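PDB 6GKV: coclaurine N-methyltransferase from Coptis japonica, which transfers a methyl group from S-adenosyl-L-methionine to the ring nitrogen of coclaurine and related tetrahydroisoquinolines in alkaloid biosynthesis. Local coordinates for residues Ser126-Gly131 with Glu189-Ile194. Numbering follows the deposited sequence.
Sequences SVLDLG and ETYDRI. With SAH (S-adenosyl-L-homocysteine), chain C.
S126 and D192 meet where two parallel strands of a Rossmann-like methyltransferase sheet come together, and they illustrate how such a pair can be fastened at the end far from the cofactor. The backbone N of D192 donates to OG of S126 over 2.8 Å, while OD2 of D192 takes the N-H of S126 at 3.2 Å, fairly straight but from above the carboxylate plane. With chi1 of 53°, OG of S126 lies between its own backbone N and carbonyl carbon, the rotation that brings it to the amide of D192. Replaced by an alanine, this aspartate would no longer take the N-H of S126, and the corner of the chain is likely to be held less firmly. Regular parallel pairing follows: R193 N reaches S126 O, and L128 N reaches R193 O at 2.8 Å.

The tight part is the apolar side. CB of L128 rests over one face of the Y191 ring, 3.9 Å from its centroid, in a CH-pi contact, and CD2 of the same leucine lies 3.7 Å from CD1 of that ring. Farther along, CD1 of L130 touches CG2 of I194, also at 3.7 Å. The other side is looser: V127 gives R193 little beyond a CA-H...O contact, and the arginine side chain leads away, its NE bonded to A119 O. Before the corner, T190 is exposed and its side chain turns away from 126-131.

Strand 126-130 lies between 149-154 and 191-197, with L128 and L130 also touching V153, and I194 reaching L223 of strand 221-230 on its other flank. Past L130 the first strand runs into G131, whose O accepts a hydrogen bond from the amino N of S-adenosyl-L-homocysteine, before helix 136-143 begins.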
loop_
_atom_site.group_PDB
_atom_site.type_symbol
_atom_site.label_atom_id
_atom_site.label_comp_id
_atom_site.label_asym_id
_atom_site.label_seq_id
_atom_site.Cartn_x
_atom_site.Cartn_y
_atom_site.Cartn_z
ATOM N N SER A 126 6.091 -24.106 17.391
ATOM C CA SER A 126 5.856 -25.034 16.289
ATOM C C SER A 126 5.944 -24.279 14.968
ATOM O O SER A 126 5.149 -23.371 14.724
ATOM C CB SER A 126 4.482 -25.678 16.430
ATOM O OG SER A 126 3.507 -24.652 16.575
ATOM N N VAL A 127 6.891 -24.645 14.110
ATOM C CA VAL A 127 7.169 -23.822 12.927
ATOM C C VAL A 127 6.907 -24.556 11.616
ATOM O O VAL A 127 7.398 -25.658 11.405
ATOM C CB VAL A 127 8.620 -23.336 12.936
ATOM C CG1 VAL A 127 8.892 -22.378 11.753
ATOM C CG2 VAL A 127 8.931 -22.671 14.246
ATOM N N LEU A 128 6.130 -23.924 10.741
ATOM C CA LEU A 128 5.816 -24.462 9.416
ATOM C C LEU A 128 6.504 -23.667 8.317
ATOM O O LEU A 128 6.348 -22.446 8.215
ATOM C CB LEU A 128 4.313 -24.449 9.192
ATOM C CG LEU A 128 3.777 -24.929 7.851
ATOM C CD1 LEU A 128 4.198 -26.361 7.609
ATOM C CD2 LEU A 128 2.254 -24.810 7.837
ATOM N N ASP A 129 7.264 -24.371 7.488
ATOM C CA ASP A 129 8.023 -23.744 6.418
ATOM C C ASP A 129 7.417 -24.120 5.068
ATOM O O ASP A 129 7.714 -25.183 4.521
ATOM C CB ASP A 129 9.489 -24.167 6.512
ATOM C CG ASP A 129 10.365 -23.474 5.496
ATOM O OD1 ASP A 129 9.948 -22.435 4.948
ATOM O OD2 ASP A 129 11.491 -23.957 5.266
ATOM N N LEU A 130 6.555 -23.245 4.545
ATOM C CA LEU A 130 5.835 -23.518 3.304
ATOM C C LEU A 130 6.684 -23.212 2.085
ATOM O O LEU A 130 7.063 -22.060 1.852
ATOM C CB LEU A 130 4.530 -22.720 3.236
ATOM C CG LEU A 130 3.424 -23.196 4.177
ATOM C CD1 LEU A 130 2.181 -22.335 4.063
ATOM C CD2 LEU A 130 3.095 -24.639 3.872
ATOM N N GLY A 131 6.976 -24.257 1.308
ATOM C CA GLY A 131 7.805 -24.117 0.133
ATOM C C GLY A 131 9.258 -23.991 0.543
ATOM O O GLY A 131 9.938 -23.019 0.207
ATOM N N GLU A 189 -3.738 -29.870 11.114
ATOM C CA GLU A 189 -2.758 -29.436 12.097
ATOM C C GLU A 189 -2.685 -27.907 12.139
ATOM O O GLU A 189 -3.327 -27.227 11.338
ATOM C CB GLU A 189 -1.396 -30.042 11.794
ATOM C CG GLU A 189 -0.942 -31.021 12.849
ATOM C CD GLU A 189 0.462 -31.514 12.605
ATOM O OE1 GLU A 189 1.151 -30.939 11.735
ATOM O OE2 GLU A 189 0.877 -32.472 13.289
ATOM N N THR A 190 -1.901 -27.372 13.072
ATOM C CA THR A 190 -1.948 -25.946 13.386
ATOM C C THR A 190 -0.672 -25.468 14.102
ATOM O O THR A 190 -0.226 -26.106 15.062
ATOM C CB THR A 190 -3.195 -25.655 14.227
ATOM O OG1 THR A 190 -4.332 -25.586 13.359
ATOM C CG2 THR A 190 -3.075 -24.363 14.936
ATOM N N TYR A 191 -0.096 -24.355 13.628
ATOM C CA TYR A 191 1.293 -23.969 13.958
ATOM C C TYR A 191 1.461 -22.535 14.491
ATOM O O TYR A 191 0.748 -21.642 14.067
ATOM C CB TYR A 191 2.187 -24.132 12.718
ATOM C CG TYR A 191 2.259 -25.534 12.137
ATOM C CD1 TYR A 191 1.296 -25.994 11.239
ATOM C CD2 TYR A 191 3.292 -26.392 12.479
ATOM C CE1 TYR A 191 1.357 -27.260 10.712
ATOM C CE2 TYR A 191 3.367 -27.661 11.949
ATOM C CZ TYR A 191 2.400 -28.090 11.061
ATOM O OH TYR A 191 2.484 -29.360 10.532
ATOM N N ASP A 192 2.419 -22.314 15.392
ATOM C CA ASP A 192 2.614 -20.984 15.996
ATOM C C ASP A 192 3.209 -20.000 15.008
ATOM O O ASP A 192 3.019 -18.788 15.113
ATOM C CB ASP A 192 3.543 -21.040 17.212
ATOM C CG ASP A 192 3.009 -21.911 18.325
ATOM O OD1 ASP A 192 1.770 -21.956 18.527
ATOM O OD2 ASP A 192 3.848 -22.554 18.995
ATOM N N ARG A 193 3.983 -20.521 14.068
ATOM C CA ARG A 193 4.607 -19.651 13.100
ATOM C C ARG A 193 4.725 -20.344 11.766
ATOM O O ARG A 193 5.229 -21.463 11.657
ATOM C CB ARG A 193 5.955 -19.160 13.615
ATOM C CG ARG A 193 5.829 -17.774 14.273
ATOM C CD ARG A 193 6.677 -17.641 15.507
ATOM N NE ARG A 193 6.488 -16.366 16.200
ATOM C CZ ARG A 193 5.504 -16.103 17.054
ATOM N NH1 ARG A 193 4.581 -17.016 17.324
ATOM N NH2 ARG A 193 5.448 -14.922 17.638
ATOM N N ILE A 194 4.180 -19.667 10.762
ATOM C CA ILE A 194 4.231 -20.126 9.398
ATOM C C ILE A 194 5.116 -19.189 8.618
ATOM O O ILE A 194 4.887 -17.985 8.578
ATOM C CB ILE A 194 2.853 -20.182 8.764
ATOM C CG1 ILE A 194 1.948 -21.081 9.604
ATOM C CG2 ILE A 194 2.961 -20.688 7.308
ATOM C CD1 ILE A 194 0.506 -21.027 9.180
HETATM N N SAH C . 11.762 -21.251 0.224
HETATM C CA SAH C . 12.969 -21.837 -0.342
HETATM C CB SAH C . 12.868 -21.929 -1.858
HETATM C CG SAH C . 12.082 -20.816 -2.544
HETATM S SD SAH C . 11.844 -21.177 -4.307
HETATM C C SAH C . 14.210 -21.042 0.032
HETATM O O SAH C . 14.061 -19.900 0.468
HETATM O OXT SAH C . 15.354 -21.513 -0.099
HETATM C "C5'" SAH C . 10.101 -21.638 -4.100
HETATM C "C4'" SAH C . 9.873 -22.924 -3.296
HETATM O "O4'" SAH C . 8.488 -23.227 -3.229
HETATM C "C3'" SAH C . 10.553 -24.137 -3.917
HETATM O "O3'" SAH C . 11.027 -24.966 -2.887
HETATM C "C2'" SAH C . 9.453 -24.891 -4.623
HETATM O "O2'" SAH C . 9.745 -26.266 -4.577
HETATM C "C1'" SAH C . 8.234 -24.512 -3.784
HETATM N N9 SAH C . 6.966 -24.528 -4.548
HETATM C C8 SAH C . 6.673 -23.896 -5.738
HETATM N N7 SAH C . 5.390 -24.187 -6.075
HETATM C C5 SAH C . 4.858 -24.996 -5.117
HETATM C C6 SAH C . 3.605 -25.599 -4.958
HETATM N N6 SAH C . 2.634 -25.423 -5.859
HETATM N N1 SAH C . 3.372 -26.392 -3.849
HETATM C C2 SAH C . 4.372 -26.591 -2.914
HETATM N N3 SAH C . 5.606 -25.994 -3.075
HETATM C C4 SAH C . 5.843 -25.215 -4.159
#